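Local coordinates for hypothetical 33.3 KDA protein IN ade3-ser2 intergenic region (Saccharomyces cerevisiae, PDB 1ODF), which is a probable ATP-dependent kinase, structurally close to bacterial pantothenate kinase, whose phosphate-accepting substrate is not yet known, at residues L9-T12 and I13-L16; S45-S48 and I49-Y52; N53-M56 and E57-G61. All blocks are in the same frame, centred on the assembly; numbering follows the deposited sequence.

How the interactions relate
From the N terminus the chain first meets interaction 1, inside helix 8-24, then passes through strand 32-37 and the predicted ATP-binding loop into helix 44-59, which carries interaction 2 near its start and interaction 3 at its end. All three are local helical contacts: none closes a loop, none nests in or crosses another, and interactions 2 and 3 adjoin in sequence. The two helices meet side by side. Thr12, Ile13 and Leu16 of interaction 1 pack on Ile51 of interaction 2, and Ile13 also touches His54 of interaction 3. Together they cover part of the central, mainly parallel sheet, and the start of helix 44-59 meets a bound sulfate.

Interaction 1 (L9-T12 and I13-L16); sequences LDYT and IEFL
Ile13 meets Leu9 one helical turn back, by backbone and by side chain. Its N donates to Leu9 O at 2.8 Å with an N-H...O angle of 169°, nearly straight. With CG1 on the side of its own backbone N (chi1 -70°), Ile13 reaches back so that its CD1 lies 3.5 Å from Leu9 CD2, a tight fit for two methyls whose side chains cross at a slant.

Glu14 N donates to Asp10 O at 3.1 Å. Its side chain is extended alongside the Tyr11 ring, pointing the same way, and the carboxylate plane is turned 73° from the ring. OE2 and Tyr11 CD2 are 4.2 Å apart, and a water donates to both Glu14 OE2 (2.8 Å) and Tyr11 O (3.0 Å). Glu14 OE1 forms a salt bridge with Lys6, so a charged residue suits this outer side.

Phe15 N binds Tyr11 O at 2.9 Å, while its ring leads off to Leu205, Ile207 and Leu271 of the sheet, where a large apolar group belongs.

Leu16 N completes the set on Thr12 O, and its CD1 comes alongside Thr12 CG2. One Thr12 rotamer sends OG1 back to bond Val8 O and CG2 on toward Leu16. With its hydroxyl satisfied, threonine suits burial, while Asp10 and Glu14 put charge on the outer side, where water bridges Glu14 to Tyr11 O: the helix is amphipathic, oily toward the sheet.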
ATOM      1  N   LEU A   9      -8.480  13.360  -6.536  1.00 39.30           N
ATOM      2  CA  LEU A   9      -9.729  13.011  -5.868  1.00 38.33           C
ATOM      3  C   LEU A   9     -10.891  13.020  -6.867  1.00 40.09           C
ATOM      4  O   LEU A   9     -11.718  12.105  -6.890  1.00 37.76           O
ATOM      5  CB  LEU A   9     -10.026  14.023  -4.764  1.00 37.16           C
ATOM      6  CG  LEU A   9     -10.594  13.545  -3.422  1.00 39.43           C
ATOM      7  CD1 LEU A   9     -11.381  14.706  -2.814  1.00 40.52           C
ATOM      8  CD2 LEU A   9     -11.498  12.336  -3.574  1.00 36.82           C
ATOM      9  N   ASP A  10     -10.950  14.076  -7.673  1.00 40.40           N
ATOM     10  CA  ASP A  10     -11.991  14.228  -8.675  1.00 40.63           C
ATOM     11  C   ASP A  10     -12.023  13.019  -9.605  1.00 39.92           C
ATOM     12  O   ASP A  10     -13.083  12.448  -9.867  1.00 37.63           O
ATOM     13  CB  ASP A  10     -11.735  15.496  -9.492  1.00 44.03           C
ATOM     14  CG  ASP A  10     -11.954  16.769  -8.688  1.00 47.03           C
ATOM     15  OD1 ASP A  10     -11.504  17.836  -9.154  1.00 48.97           O
ATOM     16  OD2 ASP A  10     -12.581  16.712  -7.603  1.00 49.78           O
ATOM     17  N   TYR A  11     -10.853  12.631 -10.099  1.00 37.57           N
ATOM     18  CA  TYR A  11     -10.766  11.495 -10.995  1.00 37.70           C
ATOM     19  C   TYR A  11     -11.106  10.196 -10.283  1.00 35.93           C
ATOM     20  O   TYR A  11     -11.811   9.346 -10.826  1.00 33.34           O
ATOM     21  CB  TYR A  11      -9.367  11.396 -11.595  1.00 40.21           C
ATOM     22  CG  TYR A  11      -9.094  12.435 -12.652  1.00 44.86           C
ATOM     23  CD1 TYR A  11      -8.211  13.489 -12.415  1.00 45.80           C
ATOM     24  CD2 TYR A  11      -9.725  12.368 -13.894  1.00 46.87           C
ATOM     25  CE1 TYR A  11      -7.960  14.447 -13.388  1.00 47.30           C
ATOM     26  CE2 TYR A  11      -9.484  13.319 -14.873  1.00 48.10           C
ATOM     27  CZ  TYR A  11      -8.601  14.356 -14.615  1.00 49.64           C
ATOM     28  OH  TYR A  11      -8.360  15.300 -15.590  1.00 52.95           O
ATOM     29  N   THR A  12     -10.604  10.049  -9.064  1.00 34.36           N
ATOM     30  CA  THR A  12     -10.847   8.840  -8.299  1.00 35.87           C
ATOM     31  C   THR A  12     -12.336   8.614  -7.996  1.00 35.75           C
ATOM     32  O   THR A  12     -12.838   7.503  -8.168  1.00 35.36           O
ATOM     33  CB  THR A  12     -10.036   8.855  -6.993  1.00 35.38           C
ATOM     34  OG1 THR A  12      -8.637   8.965  -7.305  1.00 36.16           O
ATOM     35  CG2 THR A  12     -10.272   7.574  -6.209  1.00 34.84           C
ATOM     36  N   ILE A  13     -13.028   9.668  -7.560  1.00 34.50           N
ATOM     37  CA  ILE A  13     -14.450   9.594  -7.241  1.00 35.84           C
ATOM     38  C   ILE A  13     -15.240   9.298  -8.509  1.00 38.83           C
ATOM     39  O   ILE A  13     -16.191   8.519  -8.501  1.00 40.69           O
ATOM     40  CB  ILE A  13     -14.961  10.929  -6.635  1.00 36.70           C
ATOM     41  CG1 ILE A  13     -14.378  11.124  -5.232  1.00 35.55           C
ATOM     42  CG2 ILE A  13     -16.493  10.943  -6.598  1.00 36.32           C
ATOM     43  CD1 ILE A  13     -14.832  12.402  -4.551  1.00 33.41           C
ATOM     44  N   GLU A  14     -14.838   9.942  -9.595  1.00 39.61           N
ATOM     45  CA  GLU A  14     -15.464   9.761 -10.890  1.00 41.09           C
ATOM     46  C   GLU A  14     -15.399   8.271 -11.251  1.00 40.51           C
ATOM     47  O   GLU A  14     -16.415   7.639 -11.556  1.00 39.36           O
ATOM     48  CB  GLU A  14     -14.704  10.610 -11.908  1.00 44.79           C
ATOM     49  CG  GLU A  14     -15.029  10.374 -13.368  1.00 50.81           C
ATOM     50  CD  GLU A  14     -14.218  11.290 -14.276  1.00 55.38           C
ATOM     51  OE1 GLU A  14     -14.382  12.529 -14.165  1.00 57.65           O
ATOM     52  OE2 GLU A  14     -13.415  10.775 -15.091  1.00 54.92           O
ATOM     53  N   PHE A  15     -14.190   7.725 -11.195  1.00 38.35           N
ATOM     54  CA  PHE A  15     -13.943   6.324 -11.495  1.00 35.65           C
ATOM     55  C   PHE A  15     -14.736   5.373 -10.584  1.00 36.01           C
ATOM     56  O   PHE A  15     -15.386   4.447 -11.063  1.00 33.14           O
ATOM     57  CB  PHE A  15     -12.433   6.059 -11.379  1.00 35.29           C
ATOM     58  CG  PHE A  15     -12.053   4.598 -11.322  1.00 36.38           C
ATOM     59  CD1 PHE A  15     -11.648   4.019 -10.120  1.00 36.00           C
ATOM     60  CD2 PHE A  15     -12.055   3.812 -12.477  1.00 35.50           C
ATOM     61  CE1 PHE A  15     -11.239   2.675 -10.073  1.00 36.54           C
ATOM     62  CE2 PHE A  15     -11.650   2.465 -12.437  1.00 32.98           C
ATOM     63  CZ  PHE A  15     -11.240   1.901 -11.238  1.00 32.80           C
ATOM     64  N   LEU A  16     -14.694   5.610  -9.277  1.00 35.96           N
ATOM     65  CA  LEU A  16     -15.390   4.733  -8.340  1.00 38.97           C
ATOM     66  C   LEU A  16     -16.906   4.845  -8.343  1.00 39.78           C
ATOM     67  O   LEU A  16     -17.596   3.842  -8.134  1.00 40.11           O
ATOM     68  CB  LEU A  16     -14.856   4.938  -6.918  1.00 37.40           C
ATOM     69  CG  LEU A  16     -13.420   4.442  -6.693  1.00 38.85           C
ATOM     70  CD1 LEU A  16     -12.996   4.687  -5.246  1.00 35.51           C
ATOM     71  CD2 LEU A  16     -13.328   2.956  -7.043  1.00 34.52           C
TER
HETATM   72  O   HOH W   1     -14.855  13.864 -12.225  1.00 59.62           O
HETATM   73  O   HOH W   2     -11.576   9.169 -13.782  1.00 45.99           O

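Interaction 2 (S45-S48 and I49-Y52); sequences SFTS and IQIY. With SO4 (sulfate ion), chain B.
Ser45 joins a bound sulfate to the next turn of the helix, where Ile49 N donates to Ser45 O. At its other end Ser45 N donates to sulfate O4 at 2.9 Å with an N-H...O angle of 167°. Ser45 OG lies 3.1 Å from the same O4 and makes a weak bond to Glu159 OE2, the sharing of its proton being unsettled. Gly41 N and Gly43 N also donate to the anion.

One shell out, Ser45 O takes two donors from the same face of its carbonyl plane: Ile49 N at 3.1 Å and Ser48 OG at 2.7 Å. Ser48 can do this because its hydroxyl sits between its own N and carbonyl carbon (chi1 66°); Tyr67 OH is a further partner. A small hydroxyl residue therefore suits this buried place.

On the outer side, in the conformer given, Gln50 CG lies over one face of the Phe46 ring, a CH-pi contact to be taken with caution. Ile51 instead turns to Phe36 of strand 32-37.

The strand-loop-helix setting and Walker A pattern (Gly38, Gly43, Lys44, Ser45) are consistent with a P-loop; the anion probably marks an ATP phosphate site, which the partly positive helix start would be expected to favour.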
ATOM      1  N   SER A  45      -2.247   8.082   0.393  1.00 39.31           N
ATOM      2  CA  SER A  45      -2.811   7.785   1.704  1.00 39.17           C
ATOM      3  C   SER A  45      -3.996   8.689   2.008  1.00 38.39           C
ATOM      4  O   SER A  45      -5.063   8.215   2.419  1.00 39.35           O
ATOM      5  CB  SER A  45      -1.754   7.954   2.790  1.00 37.64           C
ATOM      6  OG  SER A  45      -0.721   7.015   2.610  1.00 37.85           O
ATOM      7  N   PHE A  46      -3.802   9.990   1.819  1.00 35.67           N
ATOM      8  CA  PHE A  46      -4.867  10.950   2.062  1.00 35.12           C
ATOM      9  C   PHE A  46      -6.041  10.659   1.116  1.00 34.60           C
ATOM     10  O   PHE A  46      -7.201  10.682   1.530  1.00 35.87           O
ATOM     11  CB  PHE A  46      -4.352  12.379   1.837  1.00 35.47           C
ATOM     12  CG  PHE A  46      -5.413  13.444   1.987  1.00 38.45           C
ATOM     13  CD1 PHE A  46      -5.898  13.791   3.247  1.00 39.06           C
ATOM     14  CD2 PHE A  46      -5.929  14.095   0.869  1.00 39.32           C
ATOM     15  CE1 PHE A  46      -6.881  14.772   3.394  1.00 40.06           C
ATOM     16  CE2 PHE A  46      -6.915  15.081   1.005  1.00 41.67           C
ATOM     17  CZ  PHE A  46      -7.391  15.419   2.269  1.00 38.34           C
ATOM     18  N   THR A  47      -5.741  10.371  -0.148  1.00 33.66           N
ATOM     19  CA  THR A  47      -6.797  10.085  -1.117  1.00 34.32           C
ATOM     20  C   THR A  47      -7.645   8.862  -0.732  1.00 33.31           C
ATOM     21  O   THR A  47      -8.879   8.881  -0.865  1.00 33.73           O
ATOM     22  CB  THR A  47      -6.215   9.877  -2.529  1.00 33.27           C
ATOM     23  OG1 THR A  47      -5.443  11.024  -2.900  1.00 35.20           O
ATOM     24  CG2 THR A  47      -7.334   9.688  -3.547  1.00 30.09           C
ATOM     25  N   SER A  48      -6.987   7.806  -0.261  1.00 33.30           N
ATOM     26  CA  SER A  48      -7.695   6.586   0.148  1.00 32.39           C
ATOM     27  C   SER A  48      -8.615   6.878   1.332  1.00 31.88           C
ATOM     28  O   SER A  48      -9.742   6.379   1.392  1.00 31.63           O
ATOM     29  CB  SER A  48      -6.698   5.471   0.512  1.00 31.33           C
ATOM     30  OG  SER A  48      -5.933   5.783   1.667  1.00 32.30           O
ATOM     31  N   ILE A  49      -8.133   7.696   2.267  1.00 31.04           N
ATOM     32  CA  ILE A  49      -8.925   8.066   3.435  1.00 31.68           C
ATOM     33  C   ILE A  49     -10.166   8.858   3.005  1.00 33.27           C
ATOM     34  O   ILE A  49     -11.265   8.645   3.539  1.00 33.48           O
ATOM     35  CB  ILE A  49      -8.082   8.907   4.441  1.00 33.12           C
ATOM     36  CG1 ILE A  49      -7.048   8.016   5.130  1.00 35.53           C
ATOM     37  CG2 ILE A  49      -8.974   9.534   5.494  1.00 33.82           C
ATOM     38  CD1 ILE A  49      -7.657   6.940   6.026  1.00 39.29           C
ATOM     39  N   GLN A  50      -9.988   9.763   2.044  0.50 31.60           N
ATOM     40  CA  GLN A  50     -11.101  10.556   1.543  0.50 32.31           C
ATOM     41  C   GLN A  50     -12.158   9.653   0.910  0.50 31.72           C
ATOM     42  O   GLN A  50     -13.357   9.867   1.074  0.50 31.25           O
ATOM     43  CB  GLN A  50     -10.620  11.562   0.497  0.50 32.54           C
ATOM     44  CG  GLN A  50      -9.849  12.743   1.054  0.50 32.26           C
ATOM     45  CD  GLN A  50      -9.415  13.699  -0.041  0.50 31.01           C
ATOM     46  OE1 GLN A  50      -8.555  13.371  -0.857  0.50 33.17           O
ATOM     47  NE2 GLN A  50     -10.013  14.883  -0.067  0.50 27.41           N
ATOM     48  N   ILE A  51     -11.705   8.640   0.184  1.00 31.62           N
ATOM     49  CA  ILE A  51     -12.617   7.722  -0.478  1.00 32.20           C
ATOM     50  C   ILE A  51     -13.377   6.923   0.589  1.00 34.01           C
ATOM     51  O   ILE A  51     -14.589   6.704   0.469  1.00 31.15           O
ATOM     52  CB  ILE A  51     -11.854   6.777  -1.436  1.00 31.77           C
ATOM     53  CG1 ILE A  51     -11.341   7.581  -2.636  1.00 31.22           C
ATOM     54  CG2 ILE A  51     -12.753   5.663  -1.913  1.00 31.65           C
ATOM     55  CD1 ILE A  51     -12.426   8.378  -3.343  1.00 28.38           C
ATOM     56  N   TYR A  52     -12.664   6.503   1.635  1.00 34.91           N
ATOM     57  CA  TYR A  52     -13.277   5.763   2.730  1.00 37.17           C
ATOM     58  C   TYR A  52     -14.468   6.574   3.219  1.00 39.10           C
ATOM     59  O   TYR A  52     -15.592   6.082   3.255  1.00 39.02           O
ATOM     60  CB  TYR A  52     -12.286   5.590   3.882  1.00 39.17           C
ATOM     61  CG  TYR A  52     -12.835   4.841   5.089  1.00 39.95           C
ATOM     62  CD1 TYR A  52     -12.618   5.318   6.380  1.00 41.16           C
ATOM     63  CD2 TYR A  52     -13.526   3.637   4.942  1.00 39.53           C
ATOM     64  CE1 TYR A  52     -13.071   4.617   7.499  1.00 44.09           C
ATOM     65  CE2 TYR A  52     -13.983   2.924   6.055  1.00 41.92           C
ATOM     66  CZ  TYR A  52     -13.749   3.423   7.333  1.00 44.85           C
ATOM     67  OH  TYR A  52     -14.180   2.732   8.444  1.00 47.00           O
TER
HETATM   68  S   SO4 B 501       1.568   9.461   1.128  1.00 40.02           S
HETATM   69  O1  SO4 B 501       1.874  10.736   0.455  1.00 43.69           O
HETATM   70  O2  SO4 B 501       2.810   8.687   1.313  1.00 39.71           O
HETATM   71  O3  SO4 B 501       0.980   9.745   2.444  1.00 43.35           O
HETATM   72  O4  SO4 B 501       0.598   8.694   0.316  1.00 40.69           O
HETATM   73  O   HOH W   3      -6.482  13.367  -2.664  1.00 32.57           O

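Interaction 3 (N53-M56 and E57-G61); sequences NHLM and EKYGG
His54 O is reached by two backbone amides of the following turn: Lys58 N donates at 2.9 Å, and Glu57 N adds a weak second bond at 3.3 Å. The main bond of Glu57 N is to Asn53 O, 2.9 Å away, so this amide is shared between two carbonyls.

The Lys58 side chain runs beside the His54 imidazole, pointing the same way. Its CG stands over the centre of one ring face, 4.1 Å from the centroid and only 11° off the ring normal, in a CH-pi contact made by the aliphatic part of the lysine. His54 carries its ring forward to meet it, since CG is anti to the backbone N (chi1 179°). Beyond CG the lysine bends, and its CD comes 4.0 Å from His54 NE2. That nitrogen is already engaged with Asp17 OD1, to which Lys58 NZ adds a long, weak ion pair. A long flexible chain suits the spot, being oily where it covers the ring and charged where it passes the acid.

Tyr59 N donates to Leu55 O at 2.8 Å, and the side chains follow in step, with Leu55 CD2 3.9 Å from Tyr59 CE1. At Gly60 the chain leaves helical geometry with positive phi, which glycine tolerates more easily than other residues.

Leu55 faces inward, onto Ile155 and Ile157 of strand 155-160 and Ile20 of helix 8-24. Tyr59 reaches Ile20 and Pro21 and meets the Phe24 ring edge-to-face, so the end of helix 44-59 packs against the end of helix 8-24 while Glu57 stays at the surface.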
ATOM      1  N   ASN A  53     -14.218   7.828   3.580  1.00 40.46           N
ATOM      2  CA  ASN A  53     -15.284   8.693   4.066  1.00 42.48           C
ATOM      3  C   ASN A  53     -16.388   8.869   3.039  1.00 41.47           C
ATOM      4  O   ASN A  53     -17.571   8.840   3.380  1.00 39.98           O
ATOM      5  CB  ASN A  53     -14.726  10.059   4.473  1.00 47.28           C
ATOM      6  CG  ASN A  53     -13.849   9.982   5.712  1.00 51.78           C
ATOM      7  OD1 ASN A  53     -14.175   9.285   6.674  1.00 52.63           O
ATOM      8  ND2 ASN A  53     -12.734  10.704   5.698  1.00 55.81           N
ATOM      9  N   HIS A  54     -15.993   9.052   1.785  1.00 40.57           N
ATOM     10  CA  HIS A  54     -16.939   9.224   0.686  1.00 41.78           C
ATOM     11  C   HIS A  54     -17.935   8.057   0.660  1.00 42.70           C
ATOM     12  O   HIS A  54     -19.146   8.262   0.591  1.00 43.00           O
ATOM     13  CB  HIS A  54     -16.164   9.292  -0.635  1.00 41.37           C
ATOM     14  CG  HIS A  54     -17.022   9.443  -1.856  1.00 43.57           C
ATOM     15  ND1 HIS A  54     -17.697  10.608  -2.158  1.00 42.71           N
ATOM     16  CD2 HIS A  54     -17.265   8.594  -2.884  1.00 42.69           C
ATOM     17  CE1 HIS A  54     -18.312  10.470  -3.320  1.00 42.16           C
ATOM     18  NE2 HIS A  54     -18.066   9.257  -3.781  1.00 44.13           N
ATOM     19  N   LEU A  55     -17.412   6.836   0.729  1.00 43.59           N
ATOM     20  CA  LEU A  55     -18.230   5.625   0.703  1.00 45.87           C
ATOM     21  C   LEU A  55     -19.055   5.439   1.974  1.00 46.28           C
ATOM     22  O   LEU A  55     -20.187   4.941   1.929  1.00 44.80           O
ATOM     23  CB  LEU A  55     -17.333   4.399   0.474  1.00 43.45           C
ATOM     24  CG  LEU A  55     -16.609   4.394  -0.880  1.00 42.86           C
ATOM     25  CD1 LEU A  55     -15.642   3.215  -0.976  1.00 39.58           C
ATOM     26  CD2 LEU A  55     -17.643   4.339  -1.994  1.00 42.18           C
ATOM     27  N   MET A  56     -18.477   5.842   3.099  1.00 47.96           N
ATOM     28  CA  MET A  56     -19.143   5.748   4.390  1.00 50.30           C
ATOM     29  C   MET A  56     -20.365   6.648   4.372  1.00 51.94           C
ATOM     30  O   MET A  56     -21.393   6.326   4.960  1.00 51.73           O
ATOM     31  CB  MET A  56     -18.199   6.209   5.495  1.00 51.24           C
ATOM     32  CG  MET A  56     -17.041   5.272   5.747  1.00 54.63           C
ATOM     33  SD  MET A  56     -17.364   4.178   7.137  1.00 58.40           S
ATOM     34  CE  MET A  56     -16.619   5.153   8.459  1.00 57.64           C
ATOM     35  N   GLU A  57     -20.241   7.785   3.696  1.00 52.70           N
ATOM     36  CA  GLU A  57     -21.342   8.732   3.610  1.00 55.40           C
ATOM     37  C   GLU A  57     -22.361   8.303   2.568  1.00 55.22           C
ATOM     38  O   GLU A  57     -23.561   8.437   2.783  1.00 55.24           O
ATOM     39  CB  GLU A  57     -20.826  10.128   3.266  1.00 57.73           C
ATOM     40  CG  GLU A  57     -19.907  10.723   4.322  1.00 63.43           C
ATOM     41  CD  GLU A  57     -19.454  12.128   3.971  1.00 66.36           C
ATOM     42  OE1 GLU A  57     -18.872  12.309   2.876  1.00 67.17           O
ATOM     43  OE2 GLU A  57     -19.679  13.050   4.792  1.00 67.38           O
ATOM     44  N   LYS A  58     -21.884   7.785   1.442  1.00 54.78           N
ATOM     45  CA  LYS A  58     -22.782   7.351   0.380  1.00 53.53           C
ATOM     46  C   LYS A  58     -23.608   6.126   0.766  1.00 52.54           C
ATOM     47  O   LYS A  58     -24.832   6.148   0.689  1.00 52.90           O
ATOM     48  CB  LYS A  58     -21.988   7.040  -0.890  1.00 54.48           C
ATOM     49  CG  LYS A  58     -21.323   8.247  -1.544  1.00 56.73           C
ATOM     50  CD  LYS A  58     -21.859   8.465  -2.955  1.00 60.17           C
ATOM     51  CE  LYS A  58     -21.679   7.225  -3.823  1.00 59.78           C
ATOM     52  NZ  LYS A  58     -22.382   7.348  -5.137  1.00 63.26           N
ATOM     53  N   TYR A  59     -22.936   5.065   1.195  1.00 51.45           N
ATOM     54  CA  TYR A  59     -23.615   3.822   1.545  1.00 50.96           C
ATOM     55  C   TYR A  59     -23.918   3.641   3.029  1.00 52.77           C
ATOM     56  O   TYR A  59     -24.728   2.791   3.408  1.00 52.42           O
ATOM     57  CB  TYR A  59     -22.796   2.641   1.021  1.00 47.07           C
ATOM     58  CG  TYR A  59     -22.615   2.683  -0.482  1.00 43.00           C
ATOM     59  CD1 TYR A  59     -21.496   3.287  -1.062  1.00 41.42           C
ATOM     60  CD2 TYR A  59     -23.604   2.174  -1.328  1.00 40.76           C
ATOM     61  CE1 TYR A  59     -21.369   3.388  -2.455  1.00 42.69           C
ATOM     62  CE2 TYR A  59     -23.492   2.267  -2.711  1.00 41.03           C
ATOM     63  CZ  TYR A  59     -22.380   2.875  -3.274  1.00 43.73           C
ATOM     64  OH  TYR A  59     -22.294   2.964  -4.647  1.00 42.70           O
ATOM     65  N   GLY A  60     -23.267   4.446   3.862  1.00 53.57           N
ATOM     66  CA  GLY A  60     -23.485   4.379   5.294  1.00 53.47           C
ATOM     67  C   GLY A  60     -23.927   3.038   5.841  1.00 53.40           C
ATOM     68  O   GLY A  60     -23.131   2.099   5.916  1.00 54.65           O
ATOM     69  N   GLY A  61     -25.203   2.942   6.201  1.00 53.00           N
ATOM     70  CA  GLY A  61     -25.734   1.718   6.787  1.00 53.11           C
ATOM     71  C   GLY A  61     -26.181   0.574   5.891  1.00 52.91           C
ATOM     72  O   GLY A  61     -26.609  -0.464   6.396  1.00 54.79           O
TER